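Local coordinates for L-lysine 6-oxidase (Marinomonas mediterranea, PDB 3WEU), which oxidises the side-chain amine of L-lysine with a cysteine tryptophylquinone cofactor, releasing the hydrogen peroxide that gives it antibacterial activity, at residues 260-265 and 465-470; 270-275 and 458-463; 441-446 and 450-455; 264-269 and 427-432. One frame throughout, in Å; residues are numbered along the deposited sequence.

Interaction 1. Residues 260-265 and 465-470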
loop_
_atom_site.group_PDB
_atom_site.type_symbol
_atom_site.label_atom_id
_atom_site.label_comp_id
_atom_site.label_asym_id
_atom_site.label_seq_id
_atom_site.Cartn_x
_atom_site.Cartn_y
_atom_site.Cartn_z
ATOM N N THR A 260 16.494 8.433 -35.314
ATOM C CA THR A 260 16.793 7.047 -34.947
ATOM C C THR A 260 18.164 6.948 -34.306
ATOM O O THR A 260 19.019 7.861 -34.414
ATOM C CB THR A 260 16.789 6.077 -36.140
ATOM O OG1 THR A 260 17.976 6.275 -36.930
ATOM C CG2 THR A 260 15.589 6.309 -37.057
ATOM N N LEU A 261 18.422 5.804 -33.685
ATOM C CA LEU A 261 19.794 5.582 -33.179
ATOM C C LEU A 261 20.841 5.494 -34.264
ATOM O O LEU A 261 22.015 5.876 -34.058
ATOM C CB LEU A 261 19.828 4.363 -32.294
ATOM C CG LEU A 261 20.688 4.279 -31.038
ATOM C CD1 LEU A 261 21.918 3.487 -31.268
ATOM C CD2 LEU A 261 20.971 5.575 -30.243
ATOM N N SER A 262 20.453 5.084 -35.475
ATOM C CA SER A 262 21.378 5.267 -36.621
ATOM C C SER A 262 21.711 6.734 -36.910
ATOM O O SER A 262 22.894 7.068 -37.081
ATOM C CB SER A 262 20.901 4.580 -37.890
ATOM O OG SER A 262 21.809 4.760 -38.975
ATOM N N ASP A 263 20.715 7.603 -36.868
ATOM C CA ASP A 263 20.987 9.040 -36.977
ATOM C C ASP A 263 21.962 9.450 -35.836
ATOM O O ASP A 263 22.881 10.224 -36.086
ATOM C CB ASP A 263 19.742 9.892 -36.910
ATOM C CG ASP A 263 18.797 9.582 -37.999
ATOM O OD1 ASP A 263 19.240 9.520 -39.136
ATOM O OD2 ASP A 263 17.622 9.295 -37.714
ATOM N N THR A 264 21.780 8.912 -34.633
ATOM C CA THR A 264 22.670 9.255 -33.521
ATOM C C THR A 264 24.113 8.870 -33.861
ATOM O O THR A 264 25.069 9.695 -33.744
ATOM C CB THR A 264 22.241 8.616 -32.213
ATOM O OG1 THR A 264 20.935 9.082 -31.855
ATOM C CG2 THR A 264 23.250 8.949 -31.092
ATOM N N CYS A 265 24.297 7.620 -34.286
ATOM C CA CYS A 265 25.648 7.128 -34.600
ATOM C C CYS A 265 26.264 7.935 -35.742
ATOM O O CYS A 265 27.458 8.244 -35.679
ATOM C CB CYS A 265 25.668 5.611 -34.900
ATOM S SG CYS A 265 25.336 4.652 -33.423
ATOM N N ASP A 465 35.193 3.931 -33.633
ATOM C CA ASP A 465 35.030 4.704 -34.854
ATOM C C ASP A 465 33.510 4.803 -35.083
ATOM O O ASP A 465 32.718 4.220 -34.315
ATOM C CB ASP A 465 35.702 3.957 -36.032
ATOM C CG ASP A 465 35.996 4.839 -37.216
ATOM O OD1 ASP A 465 35.485 5.992 -37.384
ATOM O OD2 ASP A 465 36.750 4.333 -38.076
ATOM N N ALA A 466 33.087 5.544 -36.088
ATOM C CA ALA A 466 31.675 5.734 -36.367
ATOM C C ALA A 466 30.973 4.360 -36.434
ATOM O O ALA A 466 31.501 3.455 -37.077
ATOM C CB ALA A 466 31.523 6.444 -37.687
ATOM N N TYR A 467 29.860 4.231 -35.699
ATOM C CA TYR A 467 29.028 3.029 -35.618
ATOM C C TYR A 467 29.653 1.858 -34.866
ATOM O O TYR A 467 29.073 0.791 -34.844
ATOM C CB TYR A 467 28.564 2.561 -37.005
ATOM C CG TYR A 467 27.415 3.377 -37.604
ATOM C CD1 TYR A 467 27.676 4.582 -38.241
ATOM C CD2 TYR A 467 26.077 2.946 -37.516
ATOM C CE1 TYR A 467 26.666 5.359 -38.797
ATOM C CE2 TYR A 467 25.072 3.711 -38.058
ATOM C CZ TYR A 467 25.363 4.888 -38.727
ATOM O OH TYR A 467 24.378 5.681 -39.303
ATOM N N GLN A 468 30.879 2.007 -34.355
ATOM C CA GLN A 468 31.576 0.859 -33.748
ATOM C C GLN A 468 31.892 1.036 -32.305
ATOM O O GLN A 468 32.691 1.913 -31.970
ATOM C CB GLN A 468 32.890 0.695 -34.440
ATOM C CG GLN A 468 32.868 0.130 -35.811
ATOM C CD GLN A 468 34.324 -0.124 -36.261
ATOM O OE1 GLN A 468 35.301 -0.157 -35.426
ATOM N NE2 GLN A 468 34.484 -0.267 -37.554
ATOM N N ILE A 469 31.294 0.204 -31.474
ATOM C CA ILE A 469 31.463 0.278 -30.036
ATOM C C ILE A 469 32.872 -0.206 -29.666
ATOM O O ILE A 469 33.281 -1.282 -30.082
ATOM C CB ILE A 469 30.439 -0.574 -29.310
ATOM C CG1 ILE A 469 29.016 -0.072 -29.625
ATOM C CG2 ILE A 469 30.725 -0.607 -27.805
ATOM C CD1 ILE A 469 28.719 1.389 -29.235
ATOM N N LYS A 470 33.583 0.612 -28.911
ATOM C CA LYS A 470 34.883 0.218 -28.366
ATOM C C LYS A 470 34.722 -0.749 -27.261
ATOM O O LYS A 470 33.938 -0.539 -26.339
ATOM C CB LYS A 470 35.547 1.505 -27.802
ATOM C CG LYS A 470 37.002 1.288 -27.335
ATOM C CD LYS A 470 37.509 2.550 -26.643
ATOM C CE LYS A 470 38.059 3.604 -27.585
ATOM N NZ LYS A 470 37.792 4.988 -27.076
HETATM O O HOH W 1 29.139 6.663 -34.264
#

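Interaction 2. Residues 270-275 and 458-463. With EDO (1,2-ethanediol), chain I; EDO (1,2-ethanediol), chain O.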
loop_
_atom_site.group_PDB
_atom_site.type_symbol
_atom_site.label_atom_id
_atom_site.label_comp_id
_atom_site.label_asym_id
_atom_site.label_seq_id
_atom_site.Cartn_x
_atom_site.Cartn_y
_atom_site.Cartn_z
ATOM N N VAL A 270 30.052 12.010 -37.816
ATOM C CA VAL A 270 30.352 13.182 -38.627
ATOM C C VAL A 270 31.130 14.178 -37.777
ATOM O O VAL A 270 32.136 14.741 -38.221
ATOM C CB VAL A 270 29.026 13.804 -39.197
ATOM C CG1 VAL A 270 29.268 15.183 -39.765
ATOM C CG2 VAL A 270 28.481 12.907 -40.301
ATOM N N ARG A 271 30.651 14.417 -36.555
ATOM C CA ARG A 271 31.223 15.454 -35.696
ATOM C C ARG A 271 32.457 14.971 -34.910
ATOM O O ARG A 271 33.216 15.794 -34.378
ATOM C CB ARG A 271 30.193 15.980 -34.724
ATOM C CG ARG A 271 29.080 16.825 -35.365
ATOM C CD ARG A 271 28.063 17.427 -34.349
ATOM N NE ARG A 271 27.360 16.355 -33.648
ATOM C CZ ARG A 271 27.715 15.843 -32.475
ATOM N NH1 ARG A 271 27.072 14.791 -31.989
ATOM N NH2 ARG A 271 28.723 16.368 -31.747
ATOM N N ASN A 272 32.678 13.686 -34.824
ATOM C CA ASN A 272 33.816 13.210 -34.042
ATOM C C ASN A 272 34.815 12.317 -34.725
ATOM O O ASN A 272 35.916 12.175 -34.236
ATOM C CB ASN A 272 33.350 12.497 -32.792
ATOM C CG ASN A 272 32.606 13.415 -31.868
ATOM O OD1 ASN A 272 33.200 14.237 -31.189
ATOM N ND2 ASN A 272 31.299 13.305 -31.860
ATOM N N PHE A 273 34.446 11.656 -35.799
ATOM C CA PHE A 273 35.307 10.644 -36.395
ATOM C C PHE A 273 35.520 10.903 -37.847
ATOM O O PHE A 273 35.903 10.003 -38.542
ATOM C CB PHE A 273 34.687 9.256 -36.171
ATOM C CG PHE A 273 34.629 8.870 -34.751
ATOM C CD1 PHE A 273 35.803 8.380 -34.128
ATOM C CD2 PHE A 273 33.458 8.945 -33.997
ATOM C CE1 PHE A 273 35.776 8.032 -32.799
ATOM C CE2 PHE A 273 33.453 8.600 -32.646
ATOM C CZ PHE A 273 34.592 8.142 -32.067
ATOM N N ASP A 274 35.292 12.136 -38.302
ATOM C CA ASP A 274 35.585 12.524 -39.675
ATOM C C ASP A 274 34.871 11.616 -40.684
ATOM O O ASP A 274 35.382 11.380 -41.782
ATOM C CB ASP A 274 37.113 12.432 -39.882
ATOM C CG ASP A 274 37.596 13.322 -40.989
ATOM O OD1 ASP A 274 37.220 14.524 -40.954
ATOM O OD2 ASP A 274 38.378 12.844 -41.863
ATOM N N LEU A 275 33.690 11.112 -40.334
ATOM C CA LEU A 275 33.014 10.183 -41.199
ATOM C C LEU A 275 32.723 10.741 -42.597
ATOM O O LEU A 275 32.727 10.021 -43.571
ATOM C CB LEU A 275 31.720 9.655 -40.492
ATOM C CG LEU A 275 30.862 8.644 -41.271
ATOM C CD1 LEU A 275 31.648 7.354 -41.499
ATOM C CD2 LEU A 275 29.610 8.404 -40.459
ATOM N N GLN A 458 25.327 8.910 -27.367
ATOM C CA GLN A 458 25.719 10.150 -27.959
ATOM C C GLN A 458 27.186 10.516 -27.648
ATOM O O GLN A 458 27.743 11.446 -28.245
ATOM C CB GLN A 458 24.837 11.294 -27.445
ATOM C CG GLN A 458 23.416 11.247 -28.008
ATOM C CD GLN A 458 22.543 12.292 -27.365
ATOM O OE1 GLN A 458 22.953 13.452 -27.198
ATOM N NE2 GLN A 458 21.344 11.871 -26.924
ATOM N N ASN A 459 27.766 9.785 -26.760
ATOM C CA ASN A 459 29.121 10.109 -26.302
ATOM C C ASN A 459 30.215 9.454 -27.127
ATOM O O ASN A 459 30.296 8.267 -27.135
ATOM C CB ASN A 459 29.287 9.733 -24.861
ATOM C CG ASN A 459 30.482 10.447 -24.257
ATOM O OD1 ASN A 459 31.435 10.713 -24.974
ATOM N ND2 ASN A 459 30.381 10.850 -23.005
ATOM N N PRO A 460 30.994 10.240 -27.888
ATOM C CA PRO A 460 31.908 9.619 -28.770
ATOM C C PRO A 460 32.944 8.741 -28.080
ATOM O O PRO A 460 33.504 7.851 -28.770
ATOM C CB PRO A 460 32.640 10.786 -29.439
ATOM C CG PRO A 460 32.447 11.947 -28.534
ATOM C CD PRO A 460 31.081 11.700 -27.963
ATOM N N VAL A 461 33.170 8.962 -26.792
ATOM C CA VAL A 461 34.216 8.152 -26.122
ATOM C C VAL A 461 33.894 6.658 -25.986
ATOM O O VAL A 461 34.781 5.859 -25.687
ATOM C CB VAL A 461 34.621 8.715 -24.766
ATOM C CG1 VAL A 461 34.950 10.218 -24.840
ATOM C CG2 VAL A 461 33.589 8.394 -23.724
ATOM N N ILE A 462 32.634 6.242 -26.202
ATOM C CA ILE A 462 32.334 4.821 -26.207
ATOM C C ILE A 462 32.581 4.122 -27.502
ATOM O O ILE A 462 32.424 2.909 -27.573
ATOM C CB ILE A 462 30.889 4.532 -25.745
ATOM C CG1 ILE A 462 29.858 4.911 -26.799
ATOM C CG2 ILE A 462 30.598 5.231 -24.446
ATOM C CD1 ILE A 462 28.520 4.269 -26.580
ATOM N N TYR A 463 32.950 4.851 -28.537
ATOM C CA TYR A 463 33.179 4.324 -29.859
ATOM C C TYR A 463 34.616 4.283 -30.225
ATOM O O TYR A 463 35.347 5.202 -29.928
ATOM C CB TYR A 463 32.552 5.198 -30.937
ATOM C CG TYR A 463 31.005 5.358 -30.863
ATOM C CD1 TYR A 463 30.438 6.364 -30.138
ATOM C CD2 TYR A 463 30.154 4.498 -31.538
ATOM C CE1 TYR A 463 29.057 6.489 -30.004
ATOM C CE2 TYR A 463 28.784 4.614 -31.453
ATOM C CZ TYR A 463 28.229 5.612 -30.686
ATOM O OH TYR A 463 26.867 5.699 -30.661
HETATM C C1 EDO I . 33.378 13.638 -23.654
HETATM O O1 EDO I . 32.599 13.171 -24.763
HETATM C C2 EDO I . 32.693 13.565 -22.313
HETATM O O2 EDO I . 32.591 12.182 -21.893
HETATM C C1 EDO O . 30.100 19.801 -31.282
HETATM O O1 EDO O . 30.561 18.732 -32.116
HETATM C C2 EDO O . 30.638 20.994 -32.023
HETATM O O2 EDO O . 30.490 20.734 -33.437
HETATM O O HOH W 2 27.333 13.774 -29.193
#

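Interaction 3. Residues 441-446 and 450-455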
loop_
_atom_site.group_PDB
_atom_site.type_symbol
_atom_site.label_atom_id
_atom_site.label_comp_id
_atom_site.label_asym_id
_atom_site.label_seq_id
_atom_site.Cartn_x
_atom_site.Cartn_y
_atom_site.Cartn_z
ATOM N N ASN A 441 16.205 1.125 -36.411
ATOM C CA ASN A 441 14.913 0.757 -35.799
ATOM C C ASN A 441 14.795 0.999 -34.303
ATOM O O ASN A 441 13.841 0.546 -33.693
ATOM C CB ASN A 441 14.616 -0.673 -36.187
ATOM C CG ASN A 441 14.371 -0.786 -37.679
ATOM O OD1 ASN A 441 13.590 -0.016 -38.213
ATOM N ND2 ASN A 441 15.025 -1.710 -38.336
ATOM N N CYS A 442 15.797 1.676 -33.719
ATOM C CA CYS A 442 15.775 2.081 -32.313
ATOM C C CYS A 442 15.658 3.594 -32.181
ATOM O O CYS A 442 15.996 4.371 -33.102
ATOM C CB CYS A 442 17.073 1.707 -31.654
ATOM S SG CYS A 442 17.416 -0.105 -31.591
ATOM N N VAL A 443 15.114 3.992 -31.063
ATOM C CA VAL A 443 14.904 5.390 -30.743
ATOM C C VAL A 443 16.266 6.119 -30.619
ATOM O O VAL A 443 17.175 5.661 -29.939
ATOM C CB VAL A 443 14.092 5.524 -29.406
ATOM C CG1 VAL A 443 14.210 6.961 -28.845
ATOM C CG2 VAL A 443 12.623 5.186 -29.666
ATOM N N GLY A 444 16.395 7.247 -31.291
ATOM C CA GLY A 444 17.526 8.152 -31.105
ATOM C C GLY A 444 17.261 9.317 -30.154
ATOM O O GLY A 444 18.016 9.553 -29.223
ATOM N N LEU A 445 16.143 10.005 -30.335
ATOM C CA LEU A 445 15.811 11.131 -29.488
ATOM C C LEU A 445 14.300 11.153 -29.303
ATOM O O LEU A 445 13.583 10.681 -30.197
ATOM C CB LEU A 445 16.188 12.436 -30.160
ATOM C CG LEU A 445 17.656 12.698 -30.423
ATOM C CD1 LEU A 445 17.812 13.878 -31.326
ATOM C CD2 LEU A 445 18.266 12.946 -29.044
ATOM N N PRO A 446 13.807 11.626 -28.146
ATOM C CA PRO A 446 14.535 12.026 -26.974
ATOM C C PRO A 446 15.040 10.805 -26.229
ATOM O O PRO A 446 14.746 9.678 -26.610
ATOM C CB PRO A 446 13.493 12.752 -26.105
ATOM C CG PRO A 446 12.169 12.184 -26.539
ATOM C CD PRO A 446 12.340 11.773 -27.981
ATOM N N GLY A 450 14.724 6.870 -22.737
ATOM C CA GLY A 450 14.654 6.256 -24.028
ATOM C C GLY A 450 13.977 4.939 -23.985
ATOM O O GLY A 450 13.288 4.642 -23.011
ATOM N N ILE A 451 14.182 4.131 -25.021
ATOM C CA ILE A 451 13.542 2.776 -25.053
ATOM C C ILE A 451 14.643 1.734 -25.084
ATOM O O ILE A 451 14.906 1.109 -24.059
ATOM C CB ILE A 451 12.605 2.617 -26.253
ATOM C CG1 ILE A 451 11.391 3.549 -26.107
ATOM C CG2 ILE A 451 12.153 1.182 -26.398
ATOM C CD1 ILE A 451 10.510 3.261 -24.947
ATOM N N GLU A 452 15.401 1.646 -26.171
ATOM C CA GLU A 452 16.459 0.636 -26.189
ATOM C C GLU A 452 17.733 1.030 -25.363
ATOM O O GLU A 452 18.357 0.158 -24.709
ATOM C CB GLU A 452 16.834 0.247 -27.589
ATOM C CG GLU A 452 15.632 -0.384 -28.381
ATOM C CD GLU A 452 14.734 0.654 -29.077
ATOM O OE1 GLU A 452 14.998 1.908 -28.978
ATOM O OE2 GLU A 452 13.743 0.204 -29.719
ATOM N N MET A 453 18.129 2.289 -25.541
ATOM C CA MET A 453 19.397 2.807 -25.123
ATOM C C MET A 453 19.216 4.260 -24.761
ATOM O O MET A 453 18.209 4.875 -25.141
ATOM C CB MET A 453 20.415 2.635 -26.208
ATOM C CG MET A 453 20.917 1.180 -26.347
ATOM S SD MET A 453 21.826 0.977 -27.890
ATOM C CE MET A 453 20.525 0.467 -28.980
ATOM N N THR A 454 20.186 4.824 -24.033
ATOM C CA THR A 454 20.049 6.225 -23.641
ATOM C C THR A 454 21.301 7.004 -24.071
ATOM O O THR A 454 22.057 6.559 -24.938
ATOM C CB THR A 454 19.679 6.385 -22.185
ATOM O OG1 THR A 454 19.277 7.728 -21.878
ATOM C CG2 THR A 454 20.832 5.942 -21.276
ATOM N N TRP A 455 21.531 8.145 -23.423
ATOM C CA TRP A 455 22.385 9.181 -23.974
ATOM C C TRP A 455 23.857 8.897 -23.896
ATOM O O TRP A 455 24.662 9.658 -24.461
ATOM C CB TRP A 455 22.034 10.576 -23.385
ATOM C CG TRP A 455 21.655 10.566 -21.966
ATOM C CD1 TRP A 455 20.474 10.961 -21.446
ATOM C CD2 TRP A 455 22.497 10.236 -20.854
ATOM N NE1 TRP A 455 20.496 10.852 -20.087
ATOM C CE2 TRP A 455 21.743 10.469 -19.684
ATOM C CE3 TRP A 455 23.842 9.847 -20.728
ATOM C CZ2 TRP A 455 22.235 10.190 -18.375
ATOM C CZ3 TRP A 455 24.360 9.623 -19.405
ATOM C CH2 TRP A 455 23.523 9.764 -18.256
HETATM O O HOH W 3 16.198 4.953 -26.856
HETATM O O HOH W 4 17.403 3.375 -28.315
#

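Interaction 4. Residues 264-269 and 427-432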
loop_
_atom_site.group_PDB
_atom_site.type_symbol
_atom_site.label_atom_id
_atom_site.label_comp_id
_atom_site.label_asym_id
_atom_site.label_seq_id
_atom_site.Cartn_x
_atom_site.Cartn_y
_atom_site.Cartn_z
ATOM N N THR A 264 21.780 8.912 -34.633
ATOM C CA THR A 264 22.670 9.255 -33.521
ATOM C C THR A 264 24.113 8.870 -33.861
ATOM O O THR A 264 25.069 9.695 -33.744
ATOM C CB THR A 264 22.241 8.616 -32.213
ATOM O OG1 THR A 264 20.935 9.082 -31.855
ATOM C CG2 THR A 264 23.250 8.949 -31.092
ATOM N N CYS A 265 24.297 7.620 -34.286
ATOM C CA CYS A 265 25.648 7.128 -34.600
ATOM C C CYS A 265 26.264 7.935 -35.742
ATOM O O CYS A 265 27.458 8.244 -35.679
ATOM C CB CYS A 265 25.668 5.611 -34.900
ATOM S SG CYS A 265 25.336 4.652 -33.423
ATOM N N PHE A 266 25.477 8.250 -36.784
ATOM C CA PHE A 266 25.919 9.025 -37.905
ATOM C C PHE A 266 26.384 10.423 -37.457
ATOM O O PHE A 266 27.455 10.871 -37.795
ATOM C CB PHE A 266 24.781 9.133 -38.960
ATOM C CG PHE A 266 25.190 9.810 -40.214
ATOM C CD1 PHE A 266 26.093 9.182 -41.063
ATOM C CD2 PHE A 266 24.796 11.111 -40.506
ATOM C CE1 PHE A 266 26.550 9.839 -42.199
ATOM C CE2 PHE A 266 25.206 11.737 -41.654
ATOM C CZ PHE A 266 26.075 11.099 -42.525
ATOM N N ASP A 267 25.555 11.093 -36.652
ATOM C CA ASP A 267 25.878 12.449 -36.178
ATOM C C ASP A 267 27.173 12.444 -35.354
ATOM O O ASP A 267 28.040 13.294 -35.563
ATOM C CB ASP A 267 24.703 12.925 -35.321
ATOM C CG ASP A 267 24.946 14.229 -34.607
ATOM O OD1 ASP A 267 25.305 15.219 -35.288
ATOM O OD2 ASP A 267 24.704 14.227 -33.367
ATOM N N VAL A 268 27.280 11.514 -34.418
ATOM C CA VAL A 268 28.494 11.322 -33.662
ATOM C C VAL A 268 29.681 11.114 -34.585
ATOM O O VAL A 268 30.781 11.729 -34.384
ATOM C CB VAL A 268 28.352 10.172 -32.646
ATOM C CG1 VAL A 268 29.694 9.809 -32.012
ATOM C CG2 VAL A 268 27.398 10.505 -31.559
ATOM N N GLY A 269 29.469 10.319 -35.610
ATOM C CA GLY A 269 30.498 10.011 -36.594
ATOM C C GLY A 269 31.008 11.213 -37.368
ATOM O O GLY A 269 32.245 11.397 -37.593
ATOM N N ASP A 427 25.219 9.468 -53.907
ATOM C CA ASP A 427 25.783 8.206 -53.394
ATOM C C ASP A 427 25.553 8.104 -51.872
ATOM O O ASP A 427 25.342 9.116 -51.194
ATOM C CB ASP A 427 27.245 7.931 -53.785
ATOM C CG ASP A 427 27.551 6.387 -53.876
ATOM O OD1 ASP A 427 26.638 5.524 -53.723
ATOM O OD2 ASP A 427 28.700 6.023 -54.103
ATOM N N ASP A 428 25.510 6.865 -51.389
ATOM C CA ASP A 428 25.444 6.565 -49.967
ATOM C C ASP A 428 26.680 7.135 -49.263
ATOM O O ASP A 428 27.762 7.312 -49.811
ATOM C CB ASP A 428 25.395 5.049 -49.679
ATOM C CG ASP A 428 24.150 4.372 -50.243
ATOM O OD1 ASP A 428 23.452 4.975 -51.093
ATOM O OD2 ASP A 428 23.889 3.223 -49.839
ATOM N N TYR A 429 26.459 7.467 -48.025
ATOM C CA TYR A 429 27.544 7.704 -47.118
ATOM C C TYR A 429 28.324 6.420 -46.902
ATOM O O TYR A 429 27.809 5.317 -47.153
ATOM C CB TYR A 429 26.904 8.139 -45.796
ATOM C CG TYR A 429 26.219 9.495 -45.860
ATOM C CD1 TYR A 429 26.937 10.618 -46.172
ATOM C CD2 TYR A 429 24.852 9.660 -45.536
ATOM C CE1 TYR A 429 26.346 11.853 -46.225
ATOM C CE2 TYR A 429 24.290 10.919 -45.565
ATOM C CZ TYR A 429 25.007 12.006 -45.897
ATOM O OH TYR A 429 24.444 13.317 -46.047
ATOM N N PRO A 430 29.535 6.544 -46.391
ATOM C CA PRO A 430 30.360 5.363 -46.092
ATOM C C PRO A 430 29.945 4.637 -44.819
ATOM O O PRO A 430 30.694 4.571 -43.899
ATOM C CB PRO A 430 31.778 5.937 -45.971
ATOM C CG PRO A 430 31.594 7.384 -45.671
ATOM C CD PRO A 430 30.302 7.806 -46.313
ATOM N N VAL A 431 28.737 4.095 -44.814
ATOM C CA VAL A 431 28.143 3.382 -43.703
ATOM C C VAL A 431 27.434 2.227 -44.385
ATOM O O VAL A 431 26.665 2.424 -45.320
ATOM C CB VAL A 431 27.082 4.255 -42.987
ATOM C CG1 VAL A 431 26.413 3.510 -41.906
ATOM C CG2 VAL A 431 27.775 5.485 -42.390
ATOM N N SER A 432 27.692 1.019 -43.954
ATOM C CA SER A 432 26.992 -0.137 -44.491
ATOM C C SER A 432 25.503 -0.054 -44.223
ATOM O O SER A 432 25.096 0.283 -43.136
ATOM C CB SER A 432 27.569 -1.398 -43.792
ATOM O OG SER A 432 26.764 -2.522 -44.060
#

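Interaction 1. Residues 260-265 and 465-470
Cys265 and Tyr467 make the tight half of this buried contact. CB of Cys265 sits over the centre of the Tyr467 ring, 3.6 Å from the centroid. The line between them is only 7° off the ring normal, so this is a CH-pi contact close to the ring axis. With its sulfur anti to the carbonyl carbon (chi1 -69°), Cys265 SG stands above the same Tyr467 ring, 4.9 Å from its centroid, in a longer sulfur-aromatic contact. The phenol end is held at the ring edge: Ser262 OG and Tyr467 OH are hydrogen-bonded at 2.7 Å, with Ser262 OG close to the plane of the ring.

Helix 261-272 starts here with a capping box. Thr260 OG1 accepts from Asp263 N, and Asp263 OD2 accepts in return from Thr260 N at 2.8 Å. Arg305 also forms a salt bridge with Asp263 OD2. On the other segment, a type II beta turn from Asp465 to Gln468 carries the tyrosine at its third position.

Away from the ring the packing is looser, and water joins the two backbones. Water 1 donates to Cys265 O at 2.7 Å and accepts from Tyr467 N at 2.9 Å. Asp465 and Gln468, at the ends of the turn, are partly exposed. Ile439 of helix 433-439 packs against both Cys265 and Tyr467.

Interaction 2. Residues 270-275 and 458-463
This is a partly buried, mainly apolar contact between the end of helix 261-272, at Asn272 and Phe273, and the loop of Pro460 and Tyr463 that precedes strand 468-469. An Asx turn at Asn459, in which Asn459 OD1 accepts from Val461 N at 3.1 Å, leads into the 3-10 segment 460-462. No direct hydrogen bond joins the two segments.

Phe273 is the first residue to leave helical backbone angles. With CG anti to the carbonyl carbon (chi1 -65°), it brings its ring edge against the loop. Its tip atom CZ is 3.5 Å from Pro460 O, which lies at the ring edge and in its plane. That oxygen accepts a hydrogen bond from Tyr463 N; Phe273 CZ only packs against it. The same Phe273 CZ lies 3.8 Å from Tyr463 CB, and the two side chains cross at about a right angle. The hydroxyl end of Tyr463 leads away from Phe273 and bonds to Leu457 O.

Asn272 lays its amide against the proline ring. Asn272 CG is 3.6 Å from Pro460 CB, while Asn272 ND2 bonds back to Val268 O in the helix.

Bound solvent lies around the contact. Ethanediol, probably from the crystallisation liquor, occupies two places. One molecule (chain I) bonds to both ends of the Asn459 amide. The other (chain O) lies at the edge of the Arg271 guanidinium and accepts from NH2. Arg271 NH1 also makes a salt bridge with Asp267. It donates to water 2 at 3.0 Å, and that water donates in turn to Gln458 O.

Interaction 3. Residues 441-446 and 450-455
Two torsions fold Glu452 back onto Val443 and Cys442. Its CG is anti to the carbonyl carbon (chi1 -61°), and the chain then bends at chi2 (86°), which brings the carboxylate to the backbone of the other segment. Glu452 OE1 accepts from Val443 N at 3.0 Å. The N-H reaches the oxygen from its syn side, tilted out of the carboxylate plane. Glu452 OE2 makes a salt bridge with Arg13 and a hydrogen bond with Gln584, so both oxygens of this buried acid have partners.

Cys442 lies alongside the bent chain. Its CB is 3.4 Å from Glu452 OE1, and its SG is 3.7 Å from Glu452 CG. The methyl CE of Met453 approaches Cys442 SG at 4.1 Å. Further along, Val443 CG2 meets Ile451 CG1 in a loose apolar touch.

Two waters bridge the segments. Water 3 accepts from Ile451 N at 2.8 Å and also lies near Met453 O and Val443 O. Water 4 lies between Val443 O and Glu452 OE1, 2.9 Å from the latter.

Gly450 has backbone angles suited to glycine. Its CA is 4.3 Å from the O atom of Pro446, whose preceding peptide bond is cis. Pro446 O accepts from NE1 of the modified tryptophan at position 581, and Gly450 N bonds weakly to its O6. The two arms of this one loop thus come together beside the tryptophylquinone of the cofactor, where Pro446 and Gly450 meet it.

Interaction 4. Residues 264-269 and 427-432
The hydroxyl of Tyr429, the residue that takes Phe266 on its ring, is bonded to Asp298 OD1, with a weak second bond to Tyr291 OH. Arg297 adds a cation-pi contact to the ring. These partners fix the tyrosine beside the helix.

The contact across the segments is wholly apolar. Phe266 reaches out from helix 261-272 with CG anti to the backbone N (chi1 -175°), and the tip of its ring comes down on the tyrosine. Phe266 CZ is 3.4 Å above the plane of the Tyr429 ring, over its centre. The shortest approach is 3.5 Å, from Phe266 CZ to Tyr429 CE2. The Phe266 and Tyr429 rings are inclined at 43° with centroids 4.5 Å apart, an oblique pair.

Val431 adds a lighter touch. Its CG2 lies at the edge of the Phe266 ring, 4.3 Å from CD1. Pro430, between Tyr429 and Val431, is the centre of an inverse gamma turn. Ser432 is the N-cap of helix 433-439. The arrangement is surface packing of an aromatic helix residue against the loop that leads into helix 433-439.

In the fold
Interactions 1, 2 and 4 all use helix 261-272: interaction 1 its start, interaction 4 its middle and interaction 2 its end. Interactions 1 and 3 are buried. Interaction 2 is partly buried, and interaction 4 lies at the surface. Interaction 3 is the most central, its centre about 4 Å from the centre of the chain, and relies on a buried carboxylate and waters. Interactions 2 and 4 rely mainly on aromatic and apolar packing, while interaction 1 combines ring packing with a hydroxyl bond and a bridging water. Tyr467 of interaction 1 also packs on Phe266 and Val431 of interaction 4. A probable backbone bond from Leu261 N to Cys442 O links the helix start to interaction 3.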